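Local coordinates for N-terminal acetyltransferase B complex subunit NAT3 (Candida albicans, PDB 5K04), which probably catalyses the acetylation of protein N-termini from acetyl-CoA as a subunit of the NatB N-terminal acetyltransferase complex, at residues Leu15-Leu20 against Asn51-Gly56; Ser30-Tyr35 against Tyr57-Thr62; Arg133-Tyr138 against Val154-Met159. All coordinates share one frame; numbering follows the deposited sequence.

The three contacts share one seven-stranded mixed sheet of a GNAT fold. Contacts 1 and 2 both use strand 53-65. Helix 16-19 meets its beginning, and helix 29-38, which follows in the chain, packs further along it. Their centres are about 17 Å apart, and their segments alternate along the chain. They touch: Asn19 and Tyr57 are probably hydrogen-bonded. Contact 3 comes later and pairs strands 130-135 and 156-162 at the far end of the sheet. Its centre is about 21 Å from that of contact 2 and about 29 Å from that of contact 1. Contacts 1 and 3 lie on opposite sides of the chain's centre. Coenzyme A lies about 6 Å from the side chain of Val18.

Contact 1: residues Leu15-Leu20 against Asn51-Gly56; sequences LNPVNL and NGQASG
Pro17 CG sits at the edge of the Gln53 side-chain amide, almost in its plane, beyond NE2. NE2 of Gln53 lies 3.8 Å from CG of Pro17, with CB of the same ring slightly farther away. The Gln53 chain reaches this place because it is extended, with CG trans to the backbone N (chi1 -179°). The contact is no hydrogen bond, since the ring carbons offer no acceptor. NE2 instead donates to OD1 of Asn557 of the partner subunit, which also packs on Pro17 through Ser554.

Beside this pair, CD2 of Leu15 meets CB of Ala54 at 4.1 Å. Leu15 starts out directed away from the strand, and its branched end turns back to it. Val18 comes in from the helix with one methyl, and its CG2 lies 4.0 Å from the carbonyl O of Ala54. Its other methyl, CG1, packs on Tyr57.

No hydrogen bond joins 15-20 to 51-56. Short helix 16-19 therefore rests on the start of strand 53-65 through light van der Waals contacts. The polar bonding of Gln53 goes to the partner subunit, which places this contact beside the interface of the NatB complex.

Contact 2: residues Ser30-Tyr35 against Tyr57-Thr62; sequences SFYSQY and YMMAKT
Helix segment 30-35 crosses strand segment 57-62 at 66°, with the two axes 9.7 Å apart at their closest. The backbones come nearest at Tyr35 and Lys61, whose CA atoms are 7.1 Å apart. No direct hydrogen bond joins the segments, and side chains fill the gap.

Met59 points from the strand toward the helix, into three rings. Its chain bends at the sulfur (chi3 60°), which sets the terminal methyl among all three, closest to CD1 of Tyr32. SD sits at the edge of the Tyr32 ring, 3.7 Å from its CE1, in a Met-aromatic contact. CE lies over one face of the Tyr35 ring, offset toward the rim, 4.2 Å from CG. The same methyl is 4.1 Å from CE2 of Phe31. CE1 of Tyr35 in turn lies over a face of the Phe31 ring.

The Tyr35 ring also puts an edge against the strand backbone. Its CD2 is 3.5 Å from the carbonyl O of Ala60. Lys61 runs extended past the phenol, with CE 3.5 Å from Tyr35 OH. A water bridges Tyr35 OH and Lys61 NZ, accepting from NZ, which also forms a salt bridge with Glu63. At the other end Tyr32 OH bonds to Phe27 N and Tyr57 OH to Asn19. Tyr32 OH and Tyr57 OH stay 4.1 Å apart, without a bond between them.

In this protein Phe43 of strand 43-48 adds to the same buried aromatic cluster. A helix that follows the first strand and packs on the central sheet is typical of the GNAT fold.

Contact 3: residues Arg133-Tyr138 against Val154-Met159; sequences RRVVGY and VDAFDM
At the edge of the sheet, where strand 130-135 is the outermost strand of the chain, Arg133-Val135 pairs antiparallel with Ala156-Asp158. Val135 and Ala156 are a hydrogen-bonded pair with both bonds made. Val135 N donates to Ala156 O at 2.8 Å. Ala156 N returns the bond to Val135 O at 2.8 Å. Arg133 and Asp158 form the next such pair. Asp158 N reaches Arg133 O at 2.9 Å, while the bond from Arg133 N to Asp158 O is weak. Between them Arg134 faces Phe157 as a non-hydrogen-bonded pair.

On the Val135 face, CG2 of Val135 packs on CB of Ala156 at 3.8 Å. Phe112 of the neighbouring strand 108-114 adds to that patch by touching Val135 and Asp158.

These strands are the last two of the GNAT sheet in chain order. Of the residues that link them, 139-147 are not modelled, so the connection is probably mobile. In related N-terminal acetyltransferases the matching loop helps to shape the peptide entrance.

Arg134 and Phe157 lie on the opposite face. The Arg134 chain leaves trans to the backbone N and bends at chi3 (-98°), which brings the guanidinium beside Asp155. NH2 forms a salt bridge with Asp155 OD2 at 2.9 Å. The oxygen lies in the guanidinium plane. NH2 meets OD2 on its anti side, well out of the carboxylate plane, and the guanidinium and carboxylate planes are 78° apart. The guanidinium is also almost perpendicular to the Phe157 ring, with NE 4.1 Å from CE1. Phe157 also touches Arg121 of helix 118-126 and Val131. Past the paired residues, Gly137 brings its CA 3.8 Å from Val154 O. Its backbone angles (phi 110°) leave no room for a side chain there, because Val154 O takes up the place where a CB would lie.

Contact 1: residues Leu15-Leu20 against Asn51-Gly56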
ATOM      1  N   LEU B  15       1.838  -6.016   4.736  1.00 45.99           N
ATOM      2  CA  LEU B  15       2.620  -6.227   5.943  1.00 44.76           C
ATOM      3  C   LEU B  15       1.971  -5.654   7.198  1.00 37.16           C
ATOM      4  O   LEU B  15       2.586  -5.693   8.266  1.00 22.80           O
ATOM      5  CB  LEU B  15       4.005  -5.589   5.773  1.00 45.07           C
ATOM      6  CG  LEU B  15       5.153  -6.465   5.270  1.00 54.93           C
ATOM      7  CD1 LEU B  15       6.465  -5.687   5.366  1.00 63.00           C
ATOM      8  CD2 LEU B  15       5.234  -7.805   6.027  1.00 41.07           C
ATOM      9  N   ASN B  16       0.789  -5.058   7.095  1.00 41.37           N
ATOM     10  CA  ASN B  16       0.223  -4.415   8.278  1.00 42.58           C
ATOM     11  C   ASN B  16      -0.008  -5.377   9.447  1.00 39.71           C
ATOM     12  O   ASN B  16       0.205  -4.954  10.597  1.00 29.95           O
ATOM     13  CB  ASN B  16      -1.056  -3.670   7.887  1.00 37.62           C
ATOM     14  CG  ASN B  16      -0.766  -2.427   7.046  1.00 37.36           C
ATOM     15  OD1 ASN B  16       0.332  -1.860   7.108  1.00 27.12           O
ATOM     16  ND2 ASN B  16      -1.751  -1.999   6.263  1.00 36.24           N
ATOM     17  N   PRO B  17      -0.390  -6.649   9.249  1.00 41.70           N
ATOM     18  CA  PRO B  17      -0.506  -7.551  10.409  1.00 41.92           C
ATOM     19  C   PRO B  17       0.776  -7.630  11.222  1.00 44.79           C
ATOM     20  O   PRO B  17       0.741  -7.760  12.455  1.00 27.24           O
ATOM     21  CB  PRO B  17      -0.849  -8.904   9.767  1.00 34.54           C
ATOM     22  CG  PRO B  17      -1.506  -8.553   8.493  1.00 35.49           C
ATOM     23  CD  PRO B  17      -0.818  -7.316   7.997  1.00 33.62           C
ATOM     24  N   VAL B  18       1.918  -7.515  10.551  1.00 50.76           N
ATOM     25  CA  VAL B  18       3.201  -7.486  11.234  1.00 45.80           C
ATOM     26  C   VAL B  18       3.554  -6.066  11.677  1.00 40.36           C
ATOM     27  O   VAL B  18       3.904  -5.835  12.840  1.00 21.66           O
ATOM     28  CB  VAL B  18       4.277  -8.081  10.309  1.00 41.27           C
ATOM     29  CG1 VAL B  18       5.659  -7.881  10.902  1.00 42.30           C
ATOM     30  CG2 VAL B  18       4.008  -9.560  10.085  1.00 38.40           C
ATOM     31  N   ASN B  19       3.462  -5.094  10.771  1.00 43.75           N
ATOM     32  CA  ASN B  19       3.996  -3.758  11.035  1.00 42.46           C
ATOM     33  C   ASN B  19       3.040  -2.855  11.807  1.00 40.66           C
ATOM     34  O   ASN B  19       3.390  -1.697  12.067  1.00 31.24           O
ATOM     35  CB  ASN B  19       4.406  -3.099   9.720  1.00 41.15           C
ATOM     36  CG  ASN B  19       5.788  -3.567   9.241  1.00 45.03           C
ATOM     37  OD1 ASN B  19       6.329  -4.564   9.732  1.00 28.93           O
ATOM     38  ND2 ASN B  19       6.361  -2.838   8.282  1.00 48.00           N
ATOM     39  N   LEU B  20       1.860  -3.352  12.190  1.00 49.25           N
ATOM     40  CA  LEU B  20       1.014  -2.640  13.137  1.00 45.07           C
ATOM     41  C   LEU B  20       1.330  -3.015  14.576  1.00 45.94           C
ATOM     42  O   LEU B  20       0.768  -2.403  15.495  1.00 31.04           O
ATOM     43  CB  LEU B  20      -0.470  -2.903  12.856  1.00 38.09           C
ATOM     44  CG  LEU B  20      -1.067  -2.182  11.645  1.00 38.77           C
ATOM     45  CD1 LEU B  20      -2.510  -2.652  11.325  1.00 30.47           C
ATOM     46  CD2 LEU B  20      -1.039  -0.685  11.880  1.00 37.54           C
ATOM     47  N   ASN B  51      -1.888 -19.721   2.488  1.00 69.01           N
ATOM     48  CA  ASN B  51      -1.953 -18.644   1.503  1.00 71.50           C
ATOM     49  C   ASN B  51      -0.692 -17.853   1.149  1.00 70.09           C
ATOM     50  O   ASN B  51      -0.753 -16.975   0.281  1.00 63.51           O
ATOM     51  CB  ASN B  51      -3.044 -17.709   2.047  1.00 66.66           C
ATOM     52  CG  ASN B  51      -4.355 -18.455   2.323  1.00 72.63           C
ATOM     53  OD1 ASN B  51      -4.651 -19.462   1.678  1.00 75.16           O
ATOM     54  ND2 ASN B  51      -5.127 -17.978   3.293  1.00 72.84           N
ATOM     55  N   GLY B  52       0.450 -18.161   1.757  1.00 66.95           N
ATOM     56  CA  GLY B  52       1.666 -17.429   1.468  1.00 57.79           C
ATOM     57  C   GLY B  52       1.771 -16.097   2.166  1.00 54.16           C
ATOM     58  O   GLY B  52       2.556 -15.243   1.739  1.00 45.51           O
ATOM     59  N   GLN B  53       0.993 -15.897   3.225  1.00 55.79           N
ATOM     60  CA  GLN B  53       1.032 -14.656   3.984  1.00 56.64           C
ATOM     61  C   GLN B  53       2.351 -14.555   4.727  1.00 42.99           C
ATOM     62  O   GLN B  53       2.853 -15.545   5.264  1.00 32.35           O
ATOM     63  CB  GLN B  53      -0.135 -14.594   4.975  1.00 67.28           C
ATOM     64  CG  GLN B  53      -0.188 -13.313   5.806  1.00 71.80           C
ATOM     65  CD  GLN B  53      -1.120 -13.399   7.019  1.00 67.33           C
ATOM     66  OE1 GLN B  53      -1.549 -14.479   7.422  1.00 65.27           O
ATOM     67  NE2 GLN B  53      -1.425 -12.247   7.606  1.00 64.73           N
ATOM     68  N   ALA B  54       2.916 -13.352   4.747  1.00 42.62           N
ATOM     69  CA  ALA B  54       4.166 -13.123   5.451  1.00 45.07           C
ATOM     70  C   ALA B  54       3.936 -13.242   6.953  1.00 41.71           C
ATOM     71  O   ALA B  54       3.104 -12.529   7.525  1.00 29.87           O
ATOM     72  CB  ALA B  54       4.740 -11.753   5.093  1.00 39.01           C
ATOM     73  N   SER B  55       4.659 -14.165   7.583  1.00 41.05           N
ATOM     74  CA  SER B  55       4.617 -14.362   9.021  1.00 40.19           C
ATOM     75  C   SER B  55       5.720 -13.600   9.751  1.00 42.83           C
ATOM     76  O   SER B  55       5.665 -13.484  10.982  1.00 36.16           O
ATOM     77  CB  SER B  55       4.724 -15.857   9.328  1.00 33.83           C
ATOM     78  OG  SER B  55       5.833 -16.414   8.648  1.00 30.28           O
ATOM     79  N   GLY B  56       6.710 -13.086   9.021  1.00 42.54           N
ATOM     80  CA  GLY B  56       7.786 -12.305   9.600  1.00 37.34           C
ATOM     81  C   GLY B  56       8.811 -11.969   8.539  1.00 39.88           C
ATOM     82  O   GLY B  56       8.732 -12.429   7.398  1.00 24.45           O
TER

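Contact 2: residues Ser30-Tyr35 against Tyr57-Thr62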
ATOM      1  N   SER B  30      12.453   4.627   1.221  1.00 42.80           N
ATOM      2  CA  SER B  30      13.862   4.681   0.841  1.00 40.81           C
ATOM      3  C   SER B  30      14.719   3.737   1.678  1.00 38.42           C
ATOM      4  O   SER B  30      15.724   3.212   1.191  1.00 29.56           O
ATOM      5  CB  SER B  30      14.376   6.108   0.979  1.00 39.56           C
ATOM      6  OG  SER B  30      14.321   6.515   2.339  1.00 30.58           O
ATOM      7  N   PHE B  31      14.343   3.526   2.933  1.00 43.13           N
ATOM      8  CA  PHE B  31      15.116   2.663   3.818  1.00 42.87           C
ATOM      9  C   PHE B  31      14.962   1.192   3.421  1.00 33.85           C
ATOM     10  O   PHE B  31      15.952   0.463   3.287  1.00 26.46           O
ATOM     11  CB  PHE B  31      14.653   2.918   5.256  1.00 39.23           C
ATOM     12  CG  PHE B  31      15.485   2.254   6.306  1.00 39.96           C
ATOM     13  CD1 PHE B  31      16.740   2.756   6.635  1.00 47.11           C
ATOM     14  CD2 PHE B  31      14.992   1.161   7.014  1.00 43.63           C
ATOM     15  CE1 PHE B  31      17.513   2.159   7.632  1.00 52.41           C
ATOM     16  CE2 PHE B  31      15.756   0.557   8.020  1.00 43.26           C
ATOM     17  CZ  PHE B  31      17.020   1.057   8.329  1.00 43.57           C
ATOM     18  N   TYR B  32      13.719   0.743   3.234  1.00 34.60           N
ATOM     19  CA  TYR B  32      13.467  -0.602   2.720  1.00 42.56           C
ATOM     20  C   TYR B  32      14.166  -0.835   1.394  1.00 41.21           C
ATOM     21  O   TYR B  32      14.813  -1.869   1.193  1.00 22.94           O
ATOM     22  CB  TYR B  32      11.974  -0.819   2.541  1.00 40.06           C
ATOM     23  CG  TYR B  32      11.242  -0.913   3.832  1.00 44.44           C
ATOM     24  CD1 TYR B  32      11.534  -1.929   4.739  1.00 37.43           C
ATOM     25  CD2 TYR B  32      10.257   0.019   4.156  1.00 38.48           C
ATOM     26  CE1 TYR B  32      10.855  -2.019   5.929  1.00 39.66           C
ATOM     27  CE2 TYR B  32       9.580  -0.059   5.332  1.00 41.46           C
ATOM     28  CZ  TYR B  32       9.865  -1.075   6.217  1.00 40.79           C
ATOM     29  OH  TYR B  32       9.156  -1.126   7.389  1.00 32.94           O
ATOM     30  N   SER B  33      14.001   0.099   0.458  1.00 43.33           N
ATOM     31  CA  SER B  33      14.556  -0.083  -0.878  1.00 43.12           C
ATOM     32  C   SER B  33      16.084  -0.077  -0.851  1.00 40.37           C
ATOM     33  O   SER B  33      16.723  -0.759  -1.662  1.00 30.04           O
ATOM     34  CB  SER B  33      14.030   1.012  -1.808  1.00 34.00           C
ATOM     35  OG  SER B  33      14.602   2.254  -1.439  1.00 28.68           O
ATOM     36  N   GLN B  34      16.673   0.692   0.066  1.00 45.82           N
ATOM     37  CA  GLN B  34      18.125   0.707   0.239  1.00 44.59           C
ATOM     38  C   GLN B  34      18.654  -0.668   0.626  1.00 39.68           C
ATOM     39  O   GLN B  34      19.689  -1.109   0.117  1.00 30.98           O
ATOM     40  CB  GLN B  34      18.522   1.741   1.308  1.00 44.28           C
ATOM     41  CG  GLN B  34      20.021   1.759   1.620  1.00 47.31           C
ATOM     42  CD  GLN B  34      20.400   2.526   2.902  1.00 53.21           C
ATOM     43  OE1 GLN B  34      19.620   2.641   3.851  1.00 44.95           O
ATOM     44  NE2 GLN B  34      21.621   3.043   2.921  1.00 56.28           N
ATOM     45  N   TYR B  35      17.978  -1.344   1.558  1.00 40.37           N
ATOM     46  CA  TYR B  35      18.402  -2.688   1.931  1.00 44.35           C
ATOM     47  C   TYR B  35      18.246  -3.656   0.769  1.00 36.86           C
ATOM     48  O   TYR B  35      19.111  -4.510   0.546  1.00 23.44           O
ATOM     49  CB  TYR B  35      17.620  -3.155   3.155  1.00 43.39           C
ATOM     50  CG  TYR B  35      18.247  -2.642   4.432  1.00 38.76           C
ATOM     51  CD1 TYR B  35      18.308  -1.277   4.699  1.00 37.03           C
ATOM     52  CD2 TYR B  35      18.795  -3.513   5.359  1.00 37.46           C
ATOM     53  CE1 TYR B  35      18.892  -0.794   5.868  1.00 40.97           C
ATOM     54  CE2 TYR B  35      19.380  -3.049   6.523  1.00 37.10           C
ATOM     55  CZ  TYR B  35      19.424  -1.694   6.770  1.00 37.25           C
ATOM     56  OH  TYR B  35      20.015  -1.237   7.910  1.00 22.68           O
ATOM     57  N   TYR B  57       9.790 -11.151   8.934  1.00 40.96           N
ATOM     58  CA  TYR B  57      10.878 -10.838   8.022  1.00 42.80           C
ATOM     59  C   TYR B  57      12.136 -10.470   8.796  1.00 38.17           C
ATOM     60  O   TYR B  57      12.099 -10.161   9.990  1.00 23.28           O
ATOM     61  CB  TYR B  57      10.514  -9.713   7.030  1.00 39.95           C
ATOM     62  CG  TYR B  57      10.066  -8.386   7.640  1.00 35.30           C
ATOM     63  CD1 TYR B  57      10.984  -7.411   8.015  1.00 37.41           C
ATOM     64  CD2 TYR B  57       8.712  -8.103   7.790  1.00 34.78           C
ATOM     65  CE1 TYR B  57      10.561  -6.197   8.553  1.00 39.53           C
ATOM     66  CE2 TYR B  57       8.276  -6.916   8.319  1.00 36.92           C
ATOM     67  CZ  TYR B  57       9.196  -5.956   8.699  1.00 39.52           C
ATOM     68  OH  TYR B  57       8.723  -4.776   9.223  1.00 28.22           O
ATOM     69  N   MET B  58      13.257 -10.550   8.071  1.00 38.63           N
ATOM     70  CA  MET B  58      14.582 -10.157   8.523  1.00 36.25           C
ATOM     71  C   MET B  58      15.148  -9.118   7.561  1.00 33.99           C
ATOM     72  O   MET B  58      15.100  -9.305   6.340  1.00 19.87           O
ATOM     73  CB  MET B  58      15.527 -11.361   8.590  1.00 43.33           C
ATOM     74  CG  MET B  58      16.975 -10.988   8.342  1.00 41.16           C
ATOM     75  SD  MET B  58      17.602  -9.985   9.650  1.00 14.81           S
ATOM     76  CE  MET B  58      17.392 -11.193  10.867  1.00 28.06           C
ATOM     77  N   MET B  59      15.629  -8.002   8.117  1.00 42.02           N
ATOM     78  CA  MET B  59      16.411  -7.011   7.394  1.00 39.68           C
ATOM     79  C   MET B  59      17.767  -6.976   8.065  1.00 38.94           C
ATOM     80  O   MET B  59      17.864  -6.662   9.254  1.00 23.61           O
ATOM     81  CB  MET B  59      15.772  -5.616   7.423  1.00 39.80           C
ATOM     82  CG  MET B  59      14.317  -5.566   6.982  1.00 37.75           C
ATOM     83  SD  MET B  59      13.543  -4.028   7.401  1.00 15.58           S
ATOM     84  CE  MET B  59      14.633  -3.062   6.485  1.00 22.97           C
ATOM     85  N   ALA B  60      18.803  -7.331   7.318  1.00 45.79           N
ATOM     86  CA  ALA B  60      20.163  -7.269   7.811  1.00 44.60           C
ATOM     87  C   ALA B  60      21.043  -6.626   6.742  1.00 41.29           C
ATOM     88  O   ALA B  60      20.631  -6.430   5.595  1.00 25.62           O
ATOM     89  CB  ALA B  60      20.681  -8.665   8.201  1.00 34.01           C
ATOM     90  N   LYS B  61      22.276  -6.311   7.128  1.00 42.84           N
ATOM     91  CA  LYS B  61      23.227  -5.694   6.214  1.00 40.25           C
ATOM     92  C   LYS B  61      24.631  -6.143   6.587  1.00 36.74           C
ATOM     93  O   LYS B  61      24.850  -6.759   7.636  1.00 26.25           O
ATOM     94  CB  LYS B  61      23.126  -4.162   6.251  1.00 40.71           C
ATOM     95  CG  LYS B  61      23.271  -3.558   7.658  1.00 43.28           C
ATOM     96  CD  LYS B  61      23.611  -2.065   7.611  1.00 40.84           C
ATOM     97  CE  LYS B  61      23.392  -1.435   8.973  1.00 41.64           C
ATOM     98  NZ  LYS B  61      23.705   0.012   8.968  1.00 55.37           N
ATOM     99  N   THR B  62      25.589  -5.828   5.710  1.00 41.52           N
ATOM    100  CA  THR B  62      27.006  -5.970   6.024  1.00 49.04           C
ATOM    101  C   THR B  62      27.666  -4.598   6.020  1.00 44.94           C
ATOM    102  O   THR B  62      27.215  -3.678   5.338  1.00 38.31           O
ATOM    103  CB  THR B  62      27.758  -6.911   5.045  1.00 44.44           C
ATOM    104  OG1 THR B  62      27.751  -6.351   3.732  1.00 35.06           O
ATOM    105  CG2 THR B  62      27.167  -8.354   5.054  1.00 35.89           C
TER
HETATM  106  O   HOH W   1      21.064   1.304   8.032  1.00 33.07           O

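Contact 3: residues Arg133-Tyr138 against Val154-Met159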
ATOM      1  N   ARG B 133      29.027  -4.547  24.278  1.00 48.14           N
ATOM      2  CA  ARG B 133      29.289  -3.174  24.688  1.00 48.76           C
ATOM      3  C   ARG B 133      27.975  -2.407  24.798  1.00 44.80           C
ATOM      4  O   ARG B 133      27.083  -2.561  23.960  1.00 38.57           O
ATOM      5  CB  ARG B 133      30.245  -2.478  23.698  1.00 51.78           C
ATOM      6  CG  ARG B 133      30.506  -1.015  24.000  1.00 64.62           C
ATOM      7  CD  ARG B 133      31.981  -0.604  23.941  1.00 72.14           C
ATOM      8  NE  ARG B 133      32.538  -0.669  22.601  1.00 69.44           N
ATOM      9  CZ  ARG B 133      33.587   0.035  22.168  1.00 60.94           C
ATOM     10  NH1 ARG B 133      34.210   0.908  22.951  1.00 49.30           N
ATOM     11  NH2 ARG B 133      34.005  -0.135  20.921  1.00 62.36           N
ATOM     12  N   ARG B 134      27.874  -1.578  25.838  1.00 52.68           N
ATOM     13  CA  ARG B 134      26.754  -0.663  25.985  1.00 51.44           C
ATOM     14  C   ARG B 134      26.999   0.580  25.137  1.00 52.14           C
ATOM     15  O   ARG B 134      28.117   1.103  25.086  1.00 40.36           O
ATOM     16  CB  ARG B 134      26.572  -0.280  27.449  1.00 52.38           C
ATOM     17  CG  ARG B 134      25.312   0.522  27.709  1.00 63.91           C
ATOM     18  CD  ARG B 134      25.264   1.067  29.131  1.00 61.89           C
ATOM     19  NE  ARG B 134      24.450   0.239  30.015  1.00 71.57           N
ATOM     20  CZ  ARG B 134      23.288   0.613  30.547  1.00 68.28           C
ATOM     21  NH1 ARG B 134      22.632  -0.220  31.344  1.00 68.74           N
ATOM     22  NH2 ARG B 134      22.789   1.819  30.293  1.00 67.48           N
ATOM     23  N   VAL B 135      25.939   1.045  24.462  1.00 57.13           N
ATOM     24  CA  VAL B 135      26.002   2.193  23.561  1.00 54.52           C
ATOM     25  C   VAL B 135      24.844   3.159  23.823  1.00 55.35           C
ATOM     26  O   VAL B 135      23.743   2.762  24.224  1.00 39.39           O
ATOM     27  CB  VAL B 135      26.015   1.747  22.081  1.00 61.86           C
ATOM     28  CG1 VAL B 135      27.313   1.023  21.758  1.00 59.69           C
ATOM     29  CG2 VAL B 135      24.826   0.853  21.783  1.00 64.00           C
ATOM     30  N   VAL B 136      25.090   4.431  23.489  1.00 69.49           N
ATOM     31  CA  VAL B 136      24.342   5.570  24.039  1.00 81.16           C
ATOM     32  C   VAL B 136      22.878   5.563  23.599  1.00 84.59           C
ATOM     33  O   VAL B 136      21.967   5.694  24.427  1.00 83.82           O
ATOM     34  CB  VAL B 136      25.027   6.889  23.640  1.00 84.84           C
ATOM     35  CG1 VAL B 136      24.074   8.069  23.830  1.00 87.44           C
ATOM     36  CG2 VAL B 136      26.304   7.081  24.434  1.00 90.67           C
ATOM     37  N   GLY B 137      22.630   5.489  22.294  1.00 84.35           N
ATOM     38  CA  GLY B 137      21.277   5.635  21.793  1.00 88.29           C
ATOM     39  C   GLY B 137      21.032   6.921  21.020  1.00 98.14           C
ATOM     40  O   GLY B 137      20.492   6.885  19.910  1.00 99.67           O
ATOM     41  N   TYR B 138      21.413   8.062  21.591  1.00101.98           N
ATOM     42  CA  TYR B 138      21.262   9.352  20.907  1.00102.46           C
ATOM     43  C   TYR B 138      22.330  10.349  21.358  1.00102.04           C
ATOM     44  O   TYR B 138      23.077  10.894  20.542  1.00 97.93           O
ATOM     45  CB  TYR B 138      19.861   9.922  21.156  1.00104.54           C
ATOM     46  CG  TYR B 138      19.632  11.324  20.615  1.00115.22           C
ATOM     47  CD1 TYR B 138      19.259  11.528  19.288  1.00116.71           C
ATOM     48  CD2 TYR B 138      19.759  12.444  21.439  1.00119.64           C
ATOM     49  CE1 TYR B 138      19.037  12.808  18.789  1.00114.48           C
ATOM     50  CE2 TYR B 138      19.535  13.728  20.949  1.00120.49           C
ATOM     51  CZ  TYR B 138      19.174  13.903  19.626  1.00116.08           C
ATOM     52  OH  TYR B 138      18.954  15.175  19.144  1.00116.03           O
ATOM     53  N   VAL B 154      17.108   5.638  24.511  1.00 70.40           N
ATOM     54  CA  VAL B 154      17.464   4.645  25.519  1.00 64.06           C
ATOM     55  C   VAL B 154      18.729   3.909  25.097  1.00 59.70           C
ATOM     56  O   VAL B 154      18.898   3.532  23.927  1.00 50.47           O
ATOM     57  CB  VAL B 154      16.310   3.655  25.749  1.00 54.98           C
ATOM     58  CG1 VAL B 154      16.753   2.513  26.671  1.00 48.25           C
ATOM     59  CG2 VAL B 154      15.086   4.369  26.309  1.00 48.53           C
ATOM     60  N   ASP B 155      19.629   3.707  26.058  1.00 61.51           N
ATOM     61  CA  ASP B 155      20.859   2.973  25.812  1.00 60.73           C
ATOM     62  C   ASP B 155      20.561   1.598  25.224  1.00 55.59           C
ATOM     63  O   ASP B 155      19.489   1.019  25.432  1.00 36.19           O
ATOM     64  CB  ASP B 155      21.658   2.810  27.109  1.00 61.90           C
ATOM     65  CG  ASP B 155      22.220   4.122  27.628  1.00 60.08           C
ATOM     66  OD1 ASP B 155      21.797   5.199  27.140  1.00 58.40           O
ATOM     67  OD2 ASP B 155      23.089   4.063  28.526  1.00 50.71           O
ATOM     68  N   ALA B 156      21.535   1.062  24.497  1.00 57.19           N
ATOM     69  CA  ALA B 156      21.404  -0.259  23.912  1.00 54.65           C
ATOM     70  C   ALA B 156      22.620  -1.112  24.245  1.00 48.26           C
ATOM     71  O   ALA B 156      23.690  -0.614  24.617  1.00 36.82           O
ATOM     72  CB  ALA B 156      21.223  -0.186  22.397  1.00 50.91           C
ATOM     73  N   PHE B 157      22.422  -2.418  24.125  1.00 52.71           N
ATOM     74  CA  PHE B 157      23.509  -3.380  24.122  1.00 50.66           C
ATOM     75  C   PHE B 157      23.795  -3.768  22.676  1.00 47.22           C
ATOM     76  O   PHE B 157      22.897  -4.241  21.971  1.00 36.64           O
ATOM     77  CB  PHE B 157      23.150  -4.618  24.943  1.00 46.04           C
ATOM     78  CG  PHE B 157      23.114  -4.385  26.417  1.00 50.35           C
ATOM     79  CD1 PHE B 157      24.137  -3.702  27.046  1.00 44.49           C
ATOM     80  CD2 PHE B 157      22.057  -4.864  27.185  1.00 52.98           C
ATOM     81  CE1 PHE B 157      24.114  -3.494  28.417  1.00 46.85           C
ATOM     82  CE2 PHE B 157      22.029  -4.654  28.564  1.00 52.63           C
ATOM     83  CZ  PHE B 157      23.059  -3.970  29.180  1.00 44.34           C
ATOM     84  N   ASP B 158      25.027  -3.538  22.232  1.00 53.15           N
ATOM     85  CA  ASP B 158      25.532  -4.231  21.058  1.00 44.98           C
ATOM     86  C   ASP B 158      25.870  -5.654  21.460  1.00 44.64           C
ATOM     87  O   ASP B 158      26.689  -5.870  22.360  1.00 30.56           O
ATOM     88  CB  ASP B 158      26.767  -3.540  20.492  1.00 48.68           C
ATOM     89  CG  ASP B 158      27.287  -4.213  19.230  1.00 47.71           C
ATOM     90  OD1 ASP B 158      26.654  -4.030  18.170  1.00 48.35           O
ATOM     91  OD2 ASP B 158      28.310  -4.927  19.295  1.00 42.38           O
ATOM     92  N   MET B 159      25.217  -6.618  20.812  1.00 54.92           N
ATOM     93  CA  MET B 159      25.422  -8.037  21.048  1.00 46.94           C
ATOM     94  C   MET B 159      26.073  -8.641  19.814  1.00 46.87           C
ATOM     95  O   MET B 159      25.710  -8.309  18.682  1.00 29.80           O
ATOM     96  CB  MET B 159      24.093  -8.748  21.350  1.00 45.91           C
ATOM     97  CG  MET B 159      23.335  -8.160  22.549  1.00 41.02           C
ATOM     98  SD  MET B 159      21.827  -8.997  22.951  1.00 27.55           S
ATOM     99  CE  MET B 159      22.542 -10.459  23.598  1.00 32.54           C
TER